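Side-chain contacts in amidohydrolase 3 domain-containing protein (Pyrococcus horikoshii, PDB 3IGH), which is of uncharacterised function but, as an amidohydrolase-family protein, probably hydrolyses carbon-nitrogen bonds other than peptide bonds with the help of bound metal: residues G270-T273 with P279-D282; V327-G332 with L348-N353. All coordinates share one frame; numbering follows the deposited sequence. Where two conformers were deposited one is given.

Overall arrangement
Both contacts sit away from the middle of the chain, their centres about 23 and 24 Å from the centre of the chain, and both turn on an arginine paired with a carboxylate, yet they differ in setting. Interaction 1 is partly buried and lies within one long loop between strand 256-264 and helix 294-305, where a buried tyrosine ring backs a two-pronged salt bridge. Interaction 2 is a surface contact between two successive helices, 318-331 and 345-354, and rests on one weak, charged bond without apolar packing between its segments. The two share no element of secondary structure: their centres are 26 Å apart and their nearest atoms about 15 Å, so they do not touch.

Interaction 1: G270-T273 with P279-D282; sequences GART and PYSD
With CG of Arg-272 anti to its own carbonyl carbon (chi1 -53°) and the chain extended from CG to NE, the arginine runs past Tyr-280 and on to Asp-282. Tyr-280 also has CG anti to its carbonyl carbon, which sends the ring under the base of the arginine. CB of Arg-272 sits over the middle of one ring face, 3.8 Å from the centroid of Tyr-280, a CH-pi contact; CG continues over the ring edge bearing CD2 and CE2. The phenol end reaches the backbone, Tyr-280 OH lying 3.4 Å from Arg-272 C, and its hydroxyl hydrogen-bonds to the carbonyl of Ala-274.

Beyond the ring the guanidinium grips Asp-282 side-on. NE of Arg-272 meets OD1 of Asp-282 at 2.9 Å in a nearly straight bond (172°), and NH2 of Arg-272 meets OD2 of Asp-282, also at 2.9 Å. Both oxygens lie near the guanidinium plane, but the nitrogens approach from above the carboxylate plane, the two planes being 60° apart. Shortening Arg-272 to an alanine would keep CB over the ring but is likely to leave OD1 and OD2 without their NE and NH2 donors and to strip CG and CD from the ring near CD2. Arg-374 makes a second salt bridge to OD2, tying the loop to helix 371-375; the two positive groups converge on one carboxylate, which probably favours its charged form.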
ATOM      1  N   GLY A 270      25.498 -25.762   9.985  1.00 31.99           N
ATOM      2  CA  GLY A 270      26.693 -25.948   9.150  1.00 31.02           C
ATOM      3  C   GLY A 270      27.921 -25.258   9.696  1.00 42.60           C
ATOM      4  O   GLY A 270      28.983 -25.868   9.816  1.00 36.95           O
ATOM      5  N   ALA A 271      27.752 -23.991  10.063  1.00 37.98           N
ATOM      6  CA  ALA A 271      28.834 -23.177  10.592  1.00 39.57           C
ATOM      7  C   ALA A 271      29.002 -23.347  12.104  1.00 35.42           C
ATOM      8  O   ALA A 271      29.908 -22.748  12.696  1.00 37.49           O
ATOM      9  CB  ALA A 271      28.593 -21.702  10.242  1.00 39.68           C
ATOM     10  N   ARG A 272      28.133 -24.164  12.707  1.00 32.05           N
ATOM     11  CA  ARG A 272      28.061 -24.377  14.168  1.00 29.80           C
ATOM     12  C   ARG A 272      27.749 -23.084  14.939  1.00 33.71           C
ATOM     13  O   ARG A 272      28.233 -22.873  16.051  1.00 33.49           O
ATOM     14  CB  ARG A 272      29.308 -25.092  14.737  1.00 32.94           C
ATOM     15  CG  ARG A 272      29.657 -26.413  14.030  1.00 35.29           C
ATOM     16  CD  ARG A 272      30.737 -27.186  14.784  1.00 39.43           C
ATOM     17  NE  ARG A 272      31.140 -28.414  14.095  1.00 44.22           N
ATOM     18  CZ  ARG A 272      32.029 -28.467  13.105  1.00 41.21           C
ATOM     19  NH1 ARG A 272      32.624 -27.363  12.673  1.00 40.59           N
ATOM     20  NH2 ARG A 272      32.320 -29.631  12.539  1.00 41.87           N
ATOM     21  N   THR A 273      26.919 -22.238  14.337  1.00 35.86           N
ATOM     22  CA  THR A 273      26.515 -20.979  14.951  1.00 31.76           C
ATOM     23  C   THR A 273      25.064 -21.012  15.423  1.00 30.09           C
ATOM     24  O   THR A 273      24.597 -20.077  16.086  1.00 33.98           O
ATOM     25  CB  THR A 273      26.776 -19.783  14.012  1.00 29.34           C
ATOM     26  OG1 THR A 273      26.251 -20.073  12.709  1.00 31.25           O
ATOM     27  CG2 THR A 273      28.276 -19.524  13.894  1.00 37.63           C
ATOM     28  N   PRO A 279      26.631 -28.681  24.036  1.00 40.91           N
ATOM     29  CA  PRO A 279      27.610 -28.462  22.962  1.00 38.14           C
ATOM     30  C   PRO A 279      27.429 -29.341  21.714  1.00 36.15           C
ATOM     31  O   PRO A 279      26.749 -30.368  21.772  1.00 36.50           O
ATOM     32  CB  PRO A 279      28.952 -28.748  23.646  1.00 42.85           C
ATOM     33  CG  PRO A 279      28.691 -28.438  25.095  1.00 41.26           C
ATOM     34  CD  PRO A 279      27.302 -28.964  25.321  1.00 43.55           C
ATOM     35  N   TYR A 280      28.002 -28.894  20.598  1.00 33.96           N
ATOM     36  CA  TYR A 280      27.990 -29.648  19.340  1.00 36.11           C
ATOM     37  C   TYR A 280      28.680 -30.992  19.517  1.00 37.60           C
ATOM     38  O   TYR A 280      29.663 -31.101  20.255  1.00 36.30           O
ATOM     39  CB  TYR A 280      28.673 -28.846  18.230  1.00 31.39           C
ATOM     40  CG  TYR A 280      27.745 -27.838  17.587  1.00 38.57           C
ATOM     41  CD1 TYR A 280      27.501 -26.599  18.187  1.00 35.73           C
ATOM     42  CD2 TYR A 280      27.091 -28.133  16.394  1.00 33.97           C
ATOM     43  CE1 TYR A 280      26.638 -25.670  17.601  1.00 34.62           C
ATOM     44  CE2 TYR A 280      26.224 -27.213  15.794  1.00 30.32           C
ATOM     45  CZ  TYR A 280      26.001 -25.989  16.413  1.00 35.57           C
ATOM     46  OH  TYR A 280      25.152 -25.086  15.837  1.00 31.51           O
ATOM     47  N   SER A 281      28.145 -32.016  18.863  1.00 40.24           N
ATOM     48  CA  SER A 281      28.697 -33.364  18.986  1.00 40.80           C
ATOM     49  C   SER A 281      30.061 -33.517  18.318  1.00 36.44           C
ATOM     50  O   SER A 281      30.878 -34.320  18.763  1.00 43.42           O
ATOM     51  CB  SER A 281      27.701 -34.391  18.468  1.00 38.59           C
ATOM     52  OG  SER A 281      26.523 -34.338  19.246  1.00 36.44           O
ATOM     53  N   ASP A 282      30.319 -32.730  17.277  1.00 38.78           N
ATOM     54  CA  ASP A 282      31.619 -32.764  16.593  1.00 37.03           C
ATOM     55  C   ASP A 282      32.505 -31.556  16.904  1.00 38.99           C
ATOM     56  O   ASP A 282      33.550 -31.367  16.275  1.00 45.51           O
ATOM     57  CB  ASP A 282      31.438 -32.932  15.076  1.00 45.27           C
ATOM     58  CG  ASP A 282      30.628 -31.799  14.435  1.00 44.15           C
ATOM     59  OD1 ASP A 282      30.073 -30.936  15.158  1.00 41.71           O
ATOM     60  OD2 ASP A 282      30.545 -31.777  13.189  1.00 38.09           O
TER

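Interaction 2: V327-G332 with L348-N353; sequences VFETTG and LERVKN
Arg-350 of helix 345-354 reaches across to Glu-329 of helix 318-331, and the two side chains meet at their charged ends. From CB the arginine chain leaves with CG anti to the backbone N (chi1 -166°) and stays extended through CG and CD to NE, a long arm that spans a gap of 9.5 Å between CA of Glu-329 and CA of Arg-350. CB, CG, CD and NE come close to nothing on 327-332; only NH1 at the tip makes the contact. There NH1 of Arg-350 lies 3.1 Å from OE2 of Glu-329, and its next neighbour on that residue is CB of Glu-329 at 4.0 Å. The carboxylate oxygen comes to the guanidinium edge, near its plane, while the two flat groups stand almost perpendicular, 88° apart. The N-H points well off the oxygen (128°), which makes this a weak hydrogen bond within a salt bridge. Asp-326, one turn earlier on the glutamate's helix, forms a salt bridge with the same NH1, so the arginine nitrogen is shared between two acids and its positive charge is probably well balanced.

A little further on, helix 318-331 ends. Val-327 O accepts both the backbone N of Thr-331 and its OG1, the latter at 2.8 Å, from opposite faces of the carbonyl plane. Gly-332, with positive phi, is the C-prime residue of a Schellman motif, its N bonded to Glu-329 O and the following residue's N to Phe-328 O. The contact thus joins successive outer helices flanking strand 336-337, as in the TIM-barrel fold of the amidohydrolase family.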
ATOM      1  N   VAL A 327      10.204 -14.696  23.323  1.00 33.48           N
ATOM      2  CA  VAL A 327       9.810 -13.425  22.709  1.00 30.68           C
ATOM      3  C   VAL A 327       8.306 -13.409  22.429  1.00 31.40           C
ATOM      4  O   VAL A 327       7.605 -12.464  22.812  1.00 29.40           O
ATOM      5  CB  VAL A 327      10.637 -13.129  21.424  1.00 28.60           C
ATOM      6  CG1 VAL A 327      10.177 -11.845  20.746  1.00 25.17           C
ATOM      7  CG2 VAL A 327      12.111 -13.009  21.776  1.00 26.51           C
ATOM      8  N   PHE A 328       7.807 -14.477  21.806  1.00 26.72           N
ATOM      9  CA  PHE A 328       6.387 -14.582  21.489  1.00 31.76           C
ATOM     10  C   PHE A 328       5.481 -14.712  22.732  1.00 30.94           C
ATOM     11  O   PHE A 328       4.360 -14.178  22.756  1.00 34.18           O
ATOM     12  CB  PHE A 328       6.137 -15.698  20.448  1.00 26.02           C
ATOM     13  CG  PHE A 328       6.696 -15.374  19.063  1.00 25.86           C
ATOM     14  CD1 PHE A 328       6.719 -14.065  18.591  1.00 28.44           C
ATOM     15  CD2 PHE A 328       7.177 -16.387  18.235  1.00 31.45           C
ATOM     16  CE1 PHE A 328       7.220 -13.761  17.320  1.00 31.25           C
ATOM     17  CE2 PHE A 328       7.684 -16.097  16.965  1.00 29.34           C
ATOM     18  CZ  PHE A 328       7.704 -14.792  16.505  1.00 29.16           C
ATOM     19  N   GLU A 329       5.983 -15.368  23.775  1.00 34.53           N
ATOM     20  CA  GLU A 329       5.228 -15.488  25.013  1.00 35.52           C
ATOM     21  C   GLU A 329       5.068 -14.128  25.691  1.00 36.36           C
ATOM     22  O   GLU A 329       3.949 -13.748  26.040  1.00 30.96           O
ATOM     23  CB  GLU A 329       5.883 -16.479  25.974  1.00 36.75           C
ATOM     24  CG  GLU A 329       5.065 -16.713  27.236  1.00 36.82           C
ATOM     25  CD  GLU A 329       5.910 -17.141  28.430  1.00 61.71           C
ATOM     26  OE1 GLU A 329       5.338 -17.259  29.531  1.00 54.73           O
ATOM     27  OE2 GLU A 329       7.136 -17.360  28.278  1.00 53.05           O
ATOM     28  N   THR A 330       6.171 -13.386  25.816  1.00 32.53           N
ATOM     29  CA  THR A 330       6.217 -12.090  26.503  0.50 36.32           C
ATOM     30  C   THR A 330       5.370 -11.016  25.803  1.00 39.19           C
ATOM     31  O   THR A 330       4.740 -10.171  26.442  1.00 36.48           O
ATOM     32  CB  THR A 330       7.694 -11.614  26.628  0.50 38.23           C
ATOM     33  OG1 THR A 330       8.455 -12.590  27.351  0.50 35.66           O
ATOM     34  CG2 THR A 330       7.805 -10.286  27.339  0.50 37.44           C
ATOM     35  N   THR A 331       5.383 -11.042  24.472  1.00 31.01           N
ATOM     36  CA  THR A 331       4.661 -10.042  23.700  1.00 32.61           C
ATOM     37  C   THR A 331       3.200 -10.440  23.523  1.00 34.86           C
ATOM     38  O   THR A 331       2.375  -9.627  23.104  1.00 35.04           O
ATOM     39  CB  THR A 331       5.320  -9.798  22.330  1.00 30.48           C
ATOM     40  OG1 THR A 331       5.444 -11.044  21.621  1.00 32.54           O
ATOM     41  CG2 THR A 331       6.687  -9.170  22.511  1.00 32.46           C
ATOM     42  N   GLY A 332       2.893 -11.694  23.856  1.00 33.12           N
ATOM     43  CA  GLY A 332       1.575 -12.273  23.644  1.00 32.76           C
ATOM     44  C   GLY A 332       1.174 -12.360  22.183  1.00 38.02           C
ATOM     45  O   GLY A 332      -0.007 -12.352  21.869  1.00 29.77           O
ATOM     46  N   LEU A 348       7.469 -29.064  21.784  1.00 39.84           N
ATOM     47  CA  LEU A 348       6.289 -29.332  20.965  1.00 39.62           C
ATOM     48  C   LEU A 348       5.014 -28.791  21.605  1.00 43.28           C
ATOM     49  O   LEU A 348       4.197 -28.175  20.928  1.00 37.79           O
ATOM     50  CB  LEU A 348       6.142 -30.831  20.685  1.00 41.40           C
ATOM     51  CG  LEU A 348       7.124 -31.495  19.714  1.00 43.44           C
ATOM     52  CD1 LEU A 348       6.993 -33.009  19.778  1.00 41.34           C
ATOM     53  CD2 LEU A 348       6.909 -31.006  18.280  1.00 42.56           C
ATOM     54  N   GLU A 349       4.859 -29.003  22.911  1.00 44.90           N
ATOM     55  CA  GLU A 349       3.683 -28.513  23.628  1.00 44.41           C
ATOM     56  C   GLU A 349       3.708 -26.988  23.774  1.00 39.30           C
ATOM     57  O   GLU A 349       2.661 -26.337  23.749  1.00 38.60           O
ATOM     58  CB  GLU A 349       3.564 -29.192  25.000  1.00 49.07           C
ATOM     59  CG  GLU A 349       2.184 -29.067  25.673  1.00 69.20           C
ATOM     60  CD  GLU A 349       1.061 -29.793  24.923  1.00 78.12           C
ATOM     61  OE1 GLU A 349      -0.104 -29.357  25.041  1.00 82.14           O
ATOM     62  OE2 GLU A 349       1.333 -30.795  24.221  1.00 78.96           O
ATOM     63  N   ARG A 350       4.905 -26.421  23.915  1.00 36.80           N
ATOM     64  CA  ARG A 350       5.036 -24.968  24.009  1.00 37.73           C
ATOM     65  C   ARG A 350       4.683 -24.295  22.680  1.00 38.47           C
ATOM     66  O   ARG A 350       3.960 -23.294  22.662  1.00 33.42           O
ATOM     67  CB  ARG A 350       6.430 -24.565  24.479  1.00 37.16           C
ATOM     68  CG  ARG A 350       6.486 -23.120  24.915  1.00 34.15           C
ATOM     69  CD  ARG A 350       7.781 -22.763  25.578  1.00 34.81           C
ATOM     70  NE  ARG A 350       7.750 -21.356  25.956  1.00 37.87           N
ATOM     71  CZ  ARG A 350       8.819 -20.576  26.052  1.00 35.29           C
ATOM     72  NH1 ARG A 350       8.672 -19.306  26.416  1.00 38.32           N
ATOM     73  NH2 ARG A 350      10.030 -21.060  25.790  1.00 37.76           N
ATOM     74  N   VAL A 351       5.160 -24.876  21.577  1.00 36.58           N
ATOM     75  CA  VAL A 351       4.768 -24.448  20.221  1.00 39.38           C
ATOM     76  C   VAL A 351       3.240 -24.465  20.072  1.00 37.81           C
ATOM     77  O   VAL A 351       2.636 -23.487  19.614  1.00 34.73           O
ATOM     78  CB  VAL A 351       5.466 -25.317  19.122  1.00 37.42           C
ATOM     79  CG1 VAL A 351       4.767 -25.189  17.769  1.00 35.01           C
ATOM     80  CG2 VAL A 351       6.950 -24.935  18.996  1.00 38.08           C
ATOM     81  N   LYS A 352       2.624 -25.565  20.506  1.00 40.80           N
ATOM     82  CA  LYS A 352       1.168 -25.722  20.472  1.00 38.44           C
ATOM     83  C   LYS A 352       0.455 -24.638  21.281  1.00 41.20           C
ATOM     84  O   LYS A 352      -0.470 -23.992  20.781  1.00 39.31           O
ATOM     85  CB  LYS A 352       0.765 -27.111  20.983  1.00 39.36           C
ATOM     86  CG  LYS A 352      -0.726 -27.405  20.868  1.00 44.89           C
ATOM     87  CD  LYS A 352      -1.053 -28.798  21.365  1.00 57.50           C
ATOM     88  CE  LYS A 352      -2.498 -29.157  21.063  1.00 79.31           C
ATOM     89  NZ  LYS A 352      -2.775 -30.592  21.357  1.00 93.85           N
ATOM     90  N   ASN A 353       0.910 -24.437  22.517  1.00 37.34           N
ATOM     91  CA  ASN A 353       0.281 -23.491  23.434  1.00 39.46           C
ATOM     92  C   ASN A 353       0.374 -22.034  23.001  1.00 38.53           C
ATOM     93  O   ASN A 353      -0.564 -21.267  23.208  1.00 39.74           O
ATOM     94  CB  ASN A 353       0.838 -23.673  24.847  1.00 40.00           C
ATOM     95  CG  ASN A 353       0.389 -24.987  25.487  1.00 53.29           C
ATOM     96  OD1 ASN A 353      -0.630 -25.568  25.100  1.00 58.67           O
ATOM     97  ND2 ASN A 353       1.156 -25.464  26.463  1.00 50.09           N
TER